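Local coordinates for protein glycosyl hydrolase, family 38 (Enterococcus faecalis, PDB 5KBP) that probably hydrolyses alpha-mannosidic linkages as a carbohydrate- and metal-binding glycoside hydrolase of family 38, at residues R675-T680 / D743-V748; G543-A548 / K558-E563; T680-E685 / K726-F731; F731-N736 / T775-L780. All blocks are in the same frame, centred on the assembly; numbering follows the deposited sequence.

All four contacts are largely buried, in or between two antiparallel sheets that pack face to face. Contacts 1 and 2 lie in one sheet and share a seam: strand 672-679 neighbours strand 555-566, and Arg675 reaches Glu563 in a salt bridge. Contact 4 pairs two strands of the other sheet, while contact 3 brings a loop that follows strand 672-679 onto strand 727-732. The chemistry follows the place. Contacts 1, 2 and 4 rest on main-chain hydrogen bonds with apolar flanks; contact 3 has no such bonds and rests on side-chain packing, one methyl of it against the main chain. Lys558 in contact 2 and Lys777 in contact 4 mark their exposed margins. Tyr778 and Leu780 of contact 4 touch contacts 1 and 2.

Contact 1. Residues R675-T680 / D743-V748; sequences RVLFPT and DGTIAV
Val676 and Val748 form a hydrogen-bonded antiparallel pair, with Val676 N to Val748 O at 2.9 Å and an N-H...O angle of 167°; Val748 N donates back to Val676 O, nearly straight on to the carbonyl. Two residues on, Phe678 and Ile746 repeat the exchange: Phe678 N reaches Ile746 O at 2.7 Å, and Ile746 N returns a bond to Phe678 O from well above that carbonyl's plane. Between them Leu677 faces Ala747 as a non-hydrogen-bonded pair, its CD1 lying 3.9 Å from Ala747 CB.

Beyond the paired strands, Thr680 OG1 donates to Gly744 O at 2.6 Å. Its chi1 of 63° sets OG1 between backbone N and carbonyl carbon, while CG2 meets the CG1 and CD1 branch of Ile746 at about a right angle. At the other end the bent chain of Arg675 brings its guanidinium against Ala747, whose CB sits 3.2 Å above one face, toward the rim. Glu563 and Glu739 hold that group through salt bridges to NH1 and NH2, respectively, which should fix its rotation.

Val676, Phe678, Ile746 and Val748 share one face; Ile730 of strand 727-732 packs on the last three. The short segment axes run at 162°, closest at 4.3 Å, as expected of adjacent antiparallel strands in a layered beta domain, here within the family 38 C-terminal region.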
loop_
_atom_site.group_PDB
_atom_site.type_symbol
_atom_site.label_atom_id
_atom_site.label_comp_id
_atom_site.label_asym_id
_atom_site.label_seq_id
_atom_site.Cartn_x
_atom_site.Cartn_y
_atom_site.Cartn_z
ATOM N N ARG A 675 20.412 18.185 -12.328
ATOM C CA ARG A 675 20.723 17.458 -13.548
ATOM C C ARG A 675 22.222 17.197 -13.619
ATOM O O ARG A 675 23.018 17.806 -12.899
ATOM C CB ARG A 675 20.279 18.230 -14.801
ATOM C CG ARG A 675 18.981 19.004 -14.642
ATOM C CD ARG A 675 19.000 20.258 -15.500
ATOM N NE ARG A 675 18.640 19.997 -16.891
ATOM C CZ ARG A 675 18.843 20.857 -17.885
ATOM N NH1 ARG A 675 19.417 22.028 -17.644
ATOM N NH2 ARG A 675 18.481 20.544 -19.121
ATOM N N VAL A 676 22.595 16.277 -14.504
ATOM C CA VAL A 676 23.989 15.980 -14.811
ATOM C C VAL A 676 24.219 16.275 -16.286
ATOM O O VAL A 676 23.373 15.962 -17.132
ATOM C CB VAL A 676 24.355 14.519 -14.461
ATOM C CG1 VAL A 676 23.430 13.538 -15.171
ATOM C CG2 VAL A 676 25.814 14.235 -14.792
ATOM N N LEU A 677 25.354 16.898 -16.593
ATOM C CA LEU A 677 25.632 17.417 -17.925
ATOM C C LEU A 677 26.711 16.589 -18.609
ATOM O O LEU A 677 27.661 16.132 -17.965
ATOM C CB LEU A 677 26.065 18.885 -17.857
ATOM C CG LEU A 677 24.985 19.970 -17.947
ATOM C CD1 LEU A 677 23.830 19.704 -16.990
ATOM C CD2 LEU A 677 25.591 21.341 -17.685
ATOM N N PHE A 678 26.559 16.405 -19.920
ATOM C CA PHE A 678 27.536 15.684 -20.735
ATOM C C PHE A 678 27.749 16.440 -22.037
ATOM O O PHE A 678 27.082 16.172 -23.045
ATOM C CB PHE A 678 27.085 14.250 -21.014
ATOM C CG PHE A 678 27.032 13.380 -19.796
ATOM C CD1 PHE A 678 28.184 12.791 -19.299
ATOM C CD2 PHE A 678 25.831 13.139 -19.152
ATOM C CE1 PHE A 678 28.140 11.985 -18.179
ATOM C CE2 PHE A 678 25.779 12.333 -18.031
ATOM C CZ PHE A 678 26.936 11.757 -17.544
ATOM N N PRO A 679 28.670 17.402 -22.053
ATOM C CA PRO A 679 28.969 18.121 -23.302
ATOM C C PRO A 679 29.578 17.188 -24.337
ATOM O O PRO A 679 30.669 16.645 -24.147
ATOM C CB PRO A 679 29.960 19.204 -22.856
ATOM C CG PRO A 679 29.730 19.356 -21.389
ATOM C CD PRO A 679 29.378 17.983 -20.901
ATOM N N THR A 680 28.859 17.005 -25.447
ATOM C CA THR A 680 29.339 16.144 -26.521
ATOM C C THR A 680 30.352 16.838 -27.421
ATOM O O THR A 680 31.167 16.157 -28.054
ATOM C CB THR A 680 28.165 15.645 -27.368
ATOM O OG1 THR A 680 27.523 16.758 -28.004
ATOM C CG2 THR A 680 27.154 14.910 -26.498
ATOM N N ASP A 743 24.532 23.742 -27.414
ATOM C CA ASP A 743 25.916 23.416 -27.725
ATOM C C ASP A 743 26.172 21.911 -27.755
ATOM O O ASP A 743 27.327 21.486 -27.645
ATOM C CB ASP A 743 26.858 24.104 -26.730
ATOM C CG ASP A 743 26.507 23.805 -25.285
ATOM O OD1 ASP A 743 26.412 22.615 -24.923
ATOM O OD2 ASP A 743 26.324 24.764 -24.507
ATOM N N GLY A 744 25.123 21.104 -27.898
ATOM C CA GLY A 744 25.269 19.665 -27.942
ATOM C C GLY A 744 25.370 18.984 -26.597
ATOM O O GLY A 744 25.602 17.771 -26.551
ATOM N N THR A 745 25.200 19.717 -25.501
ATOM C CA THR A 745 25.302 19.124 -24.174
ATOM C C THR A 745 24.069 18.284 -23.874
ATOM O O THR A 745 22.939 18.777 -23.949
ATOM C CB THR A 745 25.470 20.212 -23.119
ATOM O OG1 THR A 745 26.718 20.885 -23.322
ATOM C CG2 THR A 745 25.439 19.606 -21.721
ATOM N N ILE A 746 24.286 17.016 -23.540
ATOM C CA ILE A 746 23.208 16.155 -23.067
ATOM C C ILE A 746 23.045 16.378 -21.569
ATOM O O ILE A 746 23.980 16.154 -20.794
ATOM C CB ILE A 746 23.495 14.679 -23.374
ATOM C CG1 ILE A 746 23.742 14.483 -24.871
ATOM C CG2 ILE A 746 22.339 13.813 -22.911
ATOM C CD1 ILE A 746 24.065 13.055 -25.245
ATOM N N ALA A 747 21.863 16.825 -21.162
ATOM C CA ALA A 747 21.552 17.074 -19.759
ATOM C C ALA A 747 20.479 16.085 -19.327
ATOM O O ALA A 747 19.340 16.149 -19.804
ATOM C CB ALA A 747 21.094 18.515 -19.547
ATOM N N VAL A 748 20.841 15.169 -18.433
ATOM C CA VAL A 748 19.912 14.189 -17.886
ATOM C C VAL A 748 19.436 14.685 -16.531
ATOM O O VAL A 748 20.250 14.974 -15.644
ATOM C CB VAL A 748 20.563 12.800 -17.768
ATOM C CG1 VAL A 748 19.618 11.833 -17.070
ATOM C CG2 VAL A 748 20.953 12.274 -19.142
#

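Contact 2. Residues G543-A548 / K558-E563. With SO4 (sulfate ion), chain K.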
loop_
_atom_site.group_PDB
_atom_site.type_symbol
_atom_site.label_atom_id
_atom_site.label_comp_id
_atom_site.label_asym_id
_atom_site.label_seq_id
_atom_site.Cartn_x
_atom_site.Cartn_y
_atom_site.Cartn_z
ATOM N N GLY A 543 36.198 17.772 -10.640
ATOM C CA GLY A 543 35.247 16.693 -10.510
ATOM C C GLY A 543 34.675 16.231 -11.829
ATOM O O GLY A 543 34.046 15.166 -11.878
ATOM N N SER A 544 34.875 17.002 -12.893
ATOM C CA SER A 544 34.443 16.628 -14.226
ATOM C C SER A 544 35.396 15.594 -14.822
ATOM O O SER A 544 36.500 15.360 -14.323
ATOM C CB SER A 544 34.356 17.861 -15.125
ATOM O OG SER A 544 35.585 18.567 -15.140
ATOM N N LEU A 545 34.955 14.973 -15.911
ATOM C CA LEU A 545 35.703 13.909 -16.563
ATOM C C LEU A 545 36.231 14.381 -17.911
ATOM O O LEU A 545 35.534 15.080 -18.654
ATOM C CB LEU A 545 34.832 12.667 -16.760
ATOM C CG LEU A 545 34.116 12.118 -15.526
ATOM C CD1 LEU A 545 33.397 10.827 -15.870
ATOM C CD2 LEU A 545 35.092 11.907 -14.381
ATOM N N THR A 546 37.466 13.991 -18.218
ATOM C CA THR A 546 38.061 14.183 -19.537
ATOM C C THR A 546 38.390 12.804 -20.094
ATOM O O THR A 546 39.320 12.143 -19.619
ATOM C CB THR A 546 39.309 15.063 -19.465
ATOM O OG1 THR A 546 38.937 16.386 -19.061
ATOM C CG2 THR A 546 39.994 15.127 -20.824
ATOM N N ILE A 547 37.625 12.371 -21.092
ATOM C CA ILE A 547 37.726 11.024 -21.640
ATOM C C ILE A 547 38.371 11.095 -23.015
ATOM O O ILE A 547 38.126 12.035 -23.780
ATOM C CB ILE A 547 36.346 10.341 -21.721
ATOM C CG1 ILE A 547 35.508 10.670 -20.483
ATOM C CG2 ILE A 547 36.504 8.835 -21.863
ATOM C CD1 ILE A 547 36.081 10.148 -19.191
ATOM N N ALA A 548 39.195 10.099 -23.328
ATOM C CA ALA A 548 39.829 9.973 -24.634
ATOM C C ALA A 548 39.449 8.625 -25.229
ATOM O O ALA A 548 39.743 7.579 -24.639
ATOM C CB ALA A 548 41.349 10.112 -24.528
ATOM N N LYS A 558 34.770 18.156 -19.574
ATOM C CA LYS A 558 33.715 18.703 -18.722
ATOM C C LYS A 558 32.519 17.763 -18.591
ATOM O O LYS A 558 31.395 18.210 -18.342
ATOM C CB LYS A 558 33.258 20.079 -19.217
ATOM C CG LYS A 558 34.369 21.115 -19.251
ATOM C CD LYS A 558 33.873 22.442 -19.793
ATOM C CE LYS A 558 34.991 23.465 -19.831
ATOM N NZ LYS A 558 34.546 24.778 -20.368
ATOM N N LEU A 559 32.742 16.462 -18.742
ATOM C CA LEU A 559 31.675 15.489 -18.575
ATOM C C LEU A 559 31.385 15.264 -17.095
ATOM O O LEU A 559 32.246 15.469 -16.234
ATOM C CB LEU A 559 32.047 14.170 -19.248
ATOM C CG LEU A 559 32.285 14.231 -20.759
ATOM C CD1 LEU A 559 32.796 12.898 -21.282
ATOM C CD2 LEU A 559 31.008 14.636 -21.477
ATOM N N LEU A 560 30.154 14.834 -16.811
ATOM C CA LEU A 560 29.684 14.593 -15.445
ATOM C C LEU A 560 29.733 15.877 -14.614
ATOM O O LEU A 560 30.308 15.924 -13.524
ATOM C CB LEU A 560 30.480 13.468 -14.774
ATOM C CG LEU A 560 29.873 12.821 -13.526
ATOM C CD1 LEU A 560 28.643 12.007 -13.894
ATOM C CD2 LEU A 560 30.903 11.964 -12.801
ATOM N N THR A 561 29.123 16.932 -15.147
ATOM C CA THR A 561 28.978 18.199 -14.444
ATOM C C THR A 561 27.547 18.323 -13.936
ATOM O O THR A 561 26.595 18.101 -14.692
ATOM C CB THR A 561 29.324 19.379 -15.354
ATOM O OG1 THR A 561 30.714 19.326 -15.701
ATOM C CG2 THR A 561 29.033 20.701 -14.658
ATOM N N PHE A 562 27.400 18.674 -12.663
ATOM C CA PHE A 562 26.095 18.763 -12.024
ATOM C C PHE A 562 25.605 20.205 -12.008
ATOM O O PHE A 562 26.389 21.139 -11.815
ATOM C CB PHE A 562 26.151 18.201 -10.602
ATOM C CG PHE A 562 26.493 16.741 -10.548
ATOM C CD1 PHE A 562 25.525 15.782 -10.803
ATOM C CD2 PHE A 562 27.780 16.325 -10.255
ATOM C CE1 PHE A 562 25.837 14.436 -10.761
ATOM C CE2 PHE A 562 28.097 14.980 -10.211
ATOM C CZ PHE A 562 27.124 14.035 -10.465
ATOM N N GLU A 563 24.301 20.375 -12.214
ATOM C CA GLU A 563 23.685 21.690 -12.315
ATOM C C GLU A 563 22.363 21.678 -11.566
ATOM O O GLU A 563 21.511 20.821 -11.821
ATOM C CB GLU A 563 23.456 22.079 -13.779
ATOM C CG GLU A 563 22.741 23.404 -13.976
ATOM C CD GLU A 563 22.086 23.509 -15.339
ATOM O OE1 GLU A 563 20.980 22.954 -15.513
ATOM O OE2 GLU A 563 22.680 24.137 -16.240
HETATM S S SO4 K . 37.593 25.353 -22.252
HETATM O O1 SO4 K . 37.321 23.967 -22.622
HETATM O O2 SO4 K . 38.181 25.394 -20.916
HETATM O O3 SO4 K . 38.526 25.938 -23.211
HETATM O O4 SO4 K . 36.348 26.113 -22.260
#
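Leu545 and Leu559 pair across a beta hairpin made by strands 545-549 and 555-566, and a G1 beta bulge interrupts it: Lys558 and Leu559 both face Leu545. Lys558 has the positive phi, 60°, that belongs to the first position of such a bulge. A second G1 bulge follows at once, Leu560 and Thr561 both facing Leu677 on the next strand.

The main-chain bonds come as a pair. Leu545 N donates to Leu559 O at 2.8 Å, tilted from the carbonyl plane, and Leu559 N answers to Leu545 O at 3.1 Å, this time in the plane and on a lone pair. Lys558 N also lies near Leu545 O, but at too poor an angle to bond.

Apolar contacts line the face on which Leu545 and Leu559 lie. Leu545 CB is 4.0 Å from Leu559 CB. Leu545 CG lies 4.0 Å from Leu560 CB. Ile547 meets Leu559 nearly at a right angle, CG1 against CD1 at 3.6 Å. Strands 659-667 and 772-783 cover this side, with Leu659 touching Leu545 and Ile547, and Leu780 touching Leu559.

Two polar groups complete the contact. The buried Thr561 OG1, anti to its own carbonyl carbon (chi1 -65°), donates back to Lys558 O at 2.9 Å from above the carbonyl plane, tying the two bulges together. Extended beyond CG, the exposed Lys558 chain runs away from the hairpin, and its NZ donates to O4 of a sulfate ion, probably from the crystallisation liquor, at 2.9 Å.

Contact 3. Residues T680-E685 / K726-F731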
loop_
_atom_site.group_PDB
_atom_site.type_symbol
_atom_site.label_atom_id
_atom_site.label_comp_id
_atom_site.label_asym_id
_atom_site.label_seq_id
_atom_site.Cartn_x
_atom_site.Cartn_y
_atom_site.Cartn_z
ATOM N N THR A 680 28.859 17.005 -25.447
ATOM C CA THR A 680 29.339 16.144 -26.521
ATOM C C THR A 680 30.352 16.838 -27.421
ATOM O O THR A 680 31.167 16.157 -28.054
ATOM C CB THR A 680 28.165 15.645 -27.368
ATOM O OG1 THR A 680 27.523 16.758 -28.004
ATOM C CG2 THR A 680 27.154 14.910 -26.498
ATOM N N GLY A 681 30.318 18.166 -27.496
ATOM C CA GLY A 681 31.257 18.902 -28.315
ATOM C C GLY A 681 30.882 19.022 -29.774
ATOM O O GLY A 681 31.694 19.517 -30.564
ATOM N N MET A 682 29.684 18.590 -30.159
ATOM C CA MET A 682 29.243 18.662 -31.546
ATOM C C MET A 682 27.814 19.177 -31.597
ATOM O O MET A 682 26.949 18.700 -30.855
ATOM C CB MET A 682 29.347 17.294 -32.230
ATOM C CG MET A 682 29.057 16.118 -31.316
ATOM S SD MET A 682 29.564 14.545 -32.040
ATOM C CE MET A 682 29.393 13.461 -30.627
ATOM N N VAL A 683 27.575 20.151 -32.469
ATOM C CA VAL A 683 26.257 20.742 -32.665
ATOM C C VAL A 683 25.663 20.129 -33.926
ATOM O O VAL A 683 26.083 20.451 -35.043
ATOM C CB VAL A 683 26.332 22.271 -32.764
ATOM C CG1 VAL A 683 24.957 22.852 -33.055
ATOM C CG2 VAL A 683 26.905 22.858 -31.481
ATOM N N THR A 684 24.685 19.248 -33.752
ATOM C CA THR A 684 24.058 18.537 -34.855
ATOM C C THR A 684 22.627 19.021 -35.052
ATOM O O THR A 684 22.063 19.743 -34.224
ATOM C CB THR A 684 24.073 17.025 -34.607
ATOM O OG1 THR A 684 23.297 16.724 -33.441
ATOM C CG2 THR A 684 25.499 16.535 -34.399
ATOM N N GLU A 685 22.039 18.607 -36.176
ATOM C CA GLU A 685 20.647 18.939 -36.449
ATOM C C GLU A 685 19.688 18.066 -35.655
ATOM O O GLU A 685 18.613 18.531 -35.263
ATOM C CB GLU A 685 20.357 18.807 -37.946
ATOM N N LYS A 726 32.047 10.565 -34.786
ATOM C CA LYS A 726 32.069 10.257 -33.363
ATOM C C LYS A 726 30.662 10.358 -32.792
ATOM O O LYS A 726 29.745 10.888 -33.426
ATOM C CB LYS A 726 33.022 11.192 -32.610
ATOM C CG LYS A 726 33.029 12.611 -33.149
ATOM C CD LYS A 726 33.768 13.558 -32.223
ATOM C CE LYS A 726 34.084 14.868 -32.924
ATOM N NZ LYS A 726 32.873 15.476 -33.540
ATOM N N GLY A 727 30.500 9.848 -31.574
ATOM C CA GLY A 727 29.206 9.875 -30.922
ATOM C C GLY A 727 29.318 9.545 -29.452
ATOM O O GLY A 727 30.263 8.882 -29.011
ATOM N N VAL A 728 28.328 10.019 -28.697
ATOM C CA VAL A 728 28.244 9.798 -27.258
ATOM C C VAL A 728 26.864 9.244 -26.937
ATOM O O VAL A 728 25.852 9.793 -27.385
ATOM C CB VAL A 728 28.500 11.091 -26.461
ATOM C CG1 VAL A 728 28.390 10.826 -24.967
ATOM C CG2 VAL A 728 29.861 11.668 -26.802
ATOM N N THR A 729 26.824 8.161 -26.163
ATOM C CA THR A 729 25.579 7.569 -25.692
ATOM C C THR A 729 25.542 7.635 -24.172
ATOM O O THR A 729 26.517 7.269 -23.507
ATOM C CB THR A 729 25.433 6.115 -26.158
ATOM O OG1 THR A 729 25.408 6.064 -27.589
ATOM C CG2 THR A 729 24.146 5.509 -25.616
ATOM N N ILE A 730 24.421 8.106 -23.629
ATOM C CA ILE A 730 24.211 8.208 -22.190
ATOM C C ILE A 730 23.016 7.337 -21.836
ATOM O O ILE A 730 21.893 7.613 -22.276
ATOM C CB ILE A 730 23.973 9.661 -21.747
ATOM C CG1 ILE A 730 25.131 10.559 -22.191
ATOM C CG2 ILE A 730 23.782 9.735 -20.241
ATOM C CD1 ILE A 730 26.458 10.182 -21.586
ATOM N N PHE A 731 23.251 6.293 -21.047
ATOM C CA PHE A 731 22.183 5.412 -20.603
ATOM C C PHE A 731 21.897 5.634 -19.123
ATOM O O PHE A 731 22.704 6.217 -18.393
ATOM C CB PHE A 731 22.518 3.938 -20.875
ATOM C CG PHE A 731 23.833 3.484 -20.304
ATOM C CD1 PHE A 731 25.000 3.596 -21.042
ATOM C CD2 PHE A 731 23.895 2.915 -19.043
ATOM C CE1 PHE A 731 26.209 3.167 -20.525
ATOM C CE2 PHE A 731 25.102 2.483 -18.520
ATOM C CZ PHE A 731 26.259 2.608 -19.263
#
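The backbones of Thr680 and Val728 stay 6.5 Å apart at their CA atoms, too wide for strand pairing, so the irregular segment 680-685 meets strand 727-731 through side chains. Met682 does most of the work. Its CG stands between the backbone N and the carbonyl carbon (chi1 35°), and from there the chain runs extended to its methyl. CE ends 3.6 Å from Gly727 CA, resting on the main chain where the strand begins, and lies 4.3 Å from Val728 CG2.

Lys726 slides past Met682 in the opposite direction. Its NZ comes to 3.8 Å from Met682 SD, while CG passes the same sulfur at 4.1 Å, so the aliphatic part of the lysine flanks the thioether. A bend at chi4 (52°) turns the ammonium group, whose salt-bridge partner is Asp723 OD2.

The contact joins the two layers of the beta domain: segment 680-685 leads from strand 672-679 in one antiparallel sheet to strand 686-690 in the other, and strand 727-732 belongs to that second sheet.

Thr680 bears on Val728 with CG2, 4.0 Å from CB, the two side chains meeting at a slant. The hydroxyl bonds to Gly744 O, and it is the methyl branch that touches Val728. Val721 of strand 718-722 touches both Thr680 and Met682, and Leu782 of strand 772-783 packs on Val728.

Contact 4. Residues F731-N736 / T775-L780; sequences FNEGLN and TFKYGL
Phe731 lays its ring over Gly779 while their backbones pair as antiparallel, hydrogen-bonded residues. From CB the side chain turns back over the partner strand, because CG stands between backbone N and carbonyl carbon (chi1 54°). CG and CD1 pass near Gly779 O, CD1 at 3.7 Å; CE1 reaches Leu780 N at 3.6 Å; CE2 and the tip, CZ, close on Gly779 CA. This is a CH-pi contact, with Gly779 CA 3.7 Å from the ring centroid and 22° off the normal. Gly779 has no side chain in the way, so its CA can sit 3.4 Å above the ring plane, toward the rim.

In the main chain, Phe731 N bonds to Gly779 O, and Gly779 N to Phe731 O at 2.8 Å. Glu733 N continues the pairing with a weak bond to Lys777 O.

From Asn732 the chain turns through an Asx motif: Asn732 OD1 accepts from Leu735 N at 2.8 Å. The turn brings Leu735 back to strand 775-780, where CD2 meets Phe776 CD1 at 3.8 Å and CD1 packs on Tyr778 CD1. At the exposed margin, Glu733 OE1 rests against the aliphatic chain of Lys777.

Around this pairing, Tyr778 OH hydrogen-bonds to Thr663 of strand 659-667, helix 789-799 touches Phe731, and Leu735 and Phe776 each touch Val304 of helix 304-332 and Leu750 of strand 745-753.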
loop_
_atom_site.group_PDB
_atom_site.type_symbol
_atom_site.label_atom_id
_atom_site.label_comp_id
_atom_site.label_asym_id
_atom_site.label_seq_id
_atom_site.Cartn_x
_atom_site.Cartn_y
_atom_site.Cartn_z
ATOM N N PHE A 731 23.251 6.293 -21.047
ATOM C CA PHE A 731 22.183 5.412 -20.603
ATOM C C PHE A 731 21.897 5.634 -19.123
ATOM O O PHE A 731 22.704 6.217 -18.393
ATOM C CB PHE A 731 22.518 3.938 -20.875
ATOM C CG PHE A 731 23.833 3.484 -20.304
ATOM C CD1 PHE A 731 25.000 3.596 -21.042
ATOM C CD2 PHE A 731 23.895 2.915 -19.043
ATOM C CE1 PHE A 731 26.209 3.167 -20.525
ATOM C CE2 PHE A 731 25.102 2.483 -18.520
ATOM C CZ PHE A 731 26.259 2.608 -19.263
ATOM N N ASN A 732 20.729 5.164 -18.689
ATOM C CA ASN A 732 20.232 5.470 -17.355
ATOM C C ASN A 732 19.270 4.376 -16.909
ATOM O O ASN A 732 18.890 3.498 -17.687
ATOM C CB ASN A 732 19.536 6.836 -17.328
ATOM C CG ASN A 732 18.214 6.829 -18.075
ATOM O OD1 ASN A 732 17.159 6.597 -17.486
ATOM N ND2 ASN A 732 18.267 7.078 -19.380
ATOM N N GLU A 733 18.876 4.452 -15.637
ATOM C CA GLU A 733 17.872 3.563 -15.052
ATOM C C GLU A 733 16.837 4.433 -14.346
ATOM O O GLU A 733 17.040 4.843 -13.200
ATOM C CB GLU A 733 18.502 2.566 -14.084
ATOM C CG GLU A 733 19.528 1.639 -14.706
ATOM C CD GLU A 733 20.046 0.614 -13.721
ATOM O OE1 GLU A 733 19.433 0.466 -12.643
ATOM O OE2 GLU A 733 21.065 -0.043 -14.020
ATOM N N GLY A 734 15.729 4.714 -15.026
ATOM C CA GLY A 734 14.658 5.485 -14.430
ATOM C C GLY A 734 14.836 6.985 -14.476
ATOM O O GLY A 734 14.045 7.704 -13.855
ATOM N N LEU A 735 15.849 7.483 -15.184
ATOM C CA LEU A 735 16.064 8.921 -15.345
ATOM C C LEU A 735 15.535 9.296 -16.726
ATOM O O LEU A 735 16.276 9.417 -17.701
ATOM C CB LEU A 735 17.539 9.269 -15.173
ATOM C CG LEU A 735 18.290 8.526 -14.063
ATOM C CD1 LEU A 735 19.742 8.980 -14.000
ATOM C CD2 LEU A 735 17.604 8.706 -12.715
ATOM N N ASN A 736 14.219 9.486 -16.797
ATOM C CA ASN A 736 13.499 9.497 -18.063
ATOM C C ASN A 736 13.335 10.884 -18.675
ATOM O O ASN A 736 12.758 10.993 -19.762
ATOM C CB ASN A 736 12.122 8.850 -17.878
ATOM C CG ASN A 736 12.216 7.420 -17.382
ATOM O OD1 ASN A 736 11.678 7.078 -16.330
ATOM N ND2 ASN A 736 12.910 6.577 -18.137
ATOM N N THR A 775 19.611 7.337 -5.042
ATOM C CA THR A 775 20.743 6.803 -5.791
ATOM C C THR A 775 20.358 6.740 -7.260
ATOM O O THR A 775 19.395 6.056 -7.621
ATOM C CB THR A 775 21.147 5.416 -5.285
ATOM O OG1 THR A 775 21.530 5.499 -3.907
ATOM C CG2 THR A 775 22.308 4.871 -6.102
ATOM N N PHE A 776 21.106 7.447 -8.102
ATOM C CA PHE A 776 20.843 7.514 -9.533
ATOM C C PHE A 776 21.911 6.718 -10.271
ATOM O O PHE A 776 23.107 6.995 -10.129
ATOM C CB PHE A 776 20.821 8.964 -10.017
ATOM C CG PHE A 776 20.003 9.876 -9.149
ATOM C CD1 PHE A 776 18.623 9.874 -9.228
ATOM C CD2 PHE A 776 20.617 10.734 -8.251
ATOM C CE1 PHE A 776 17.866 10.709 -8.426
ATOM C CE2 PHE A 776 19.868 11.574 -7.448
ATOM C CZ PHE A 776 18.489 11.561 -7.537
ATOM N N LYS A 777 21.477 5.735 -11.056
ATOM C CA LYS A 777 22.371 4.877 -11.824
ATOM C C LYS A 777 22.295 5.268 -13.294
ATOM O O LYS A 777 21.212 5.258 -13.888
ATOM C CB LYS A 777 22.013 3.403 -11.639
ATOM C CG LYS A 777 22.214 2.889 -10.223
ATOM C CD LYS A 777 21.901 1.405 -10.126
ATOM C CE LYS A 777 22.112 0.888 -8.712
ATOM N NZ LYS A 777 21.808 -0.564 -8.598
ATOM N N TYR A 778 23.444 5.605 -13.873
ATOM C CA TYR A 778 23.531 6.005 -15.270
ATOM C C TYR A 778 24.954 5.728 -15.747
ATOM O O TYR A 778 25.826 5.344 -14.964
ATOM C CB TYR A 778 23.127 7.473 -15.450
ATOM C CG TYR A 778 23.889 8.459 -14.586
ATOM C CD1 TYR A 778 23.616 8.584 -13.228
ATOM C CD2 TYR A 778 24.863 9.282 -15.133
ATOM C CE1 TYR A 778 24.304 9.485 -12.439
ATOM C CE2 TYR A 778 25.556 10.189 -14.351
ATOM C CZ TYR A 778 25.273 10.286 -13.005
ATOM O OH TYR A 778 25.956 11.186 -12.219
ATOM N N GLY A 779 25.183 5.916 -17.045
ATOM C CA GLY A 779 26.489 5.598 -17.594
ATOM C C GLY A 779 26.733 6.251 -18.936
ATOM O O GLY A 779 25.847 6.866 -19.533
ATOM N N LEU A 780 27.968 6.090 -19.408
ATOM C CA LEU A 780 28.447 6.715 -20.632
ATOM C C LEU A 780 29.062 5.657 -21.535
ATOM O O LEU A 780 29.688 4.706 -21.055
ATOM C CB LEU A 780 29.477 7.814 -20.310
ATOM C CG LEU A 780 30.173 8.618 -21.413
ATOM C CD1 LEU A 780 30.510 10.009 -20.899
ATOM C CD2 LEU A 780 31.442 7.919 -21.888
#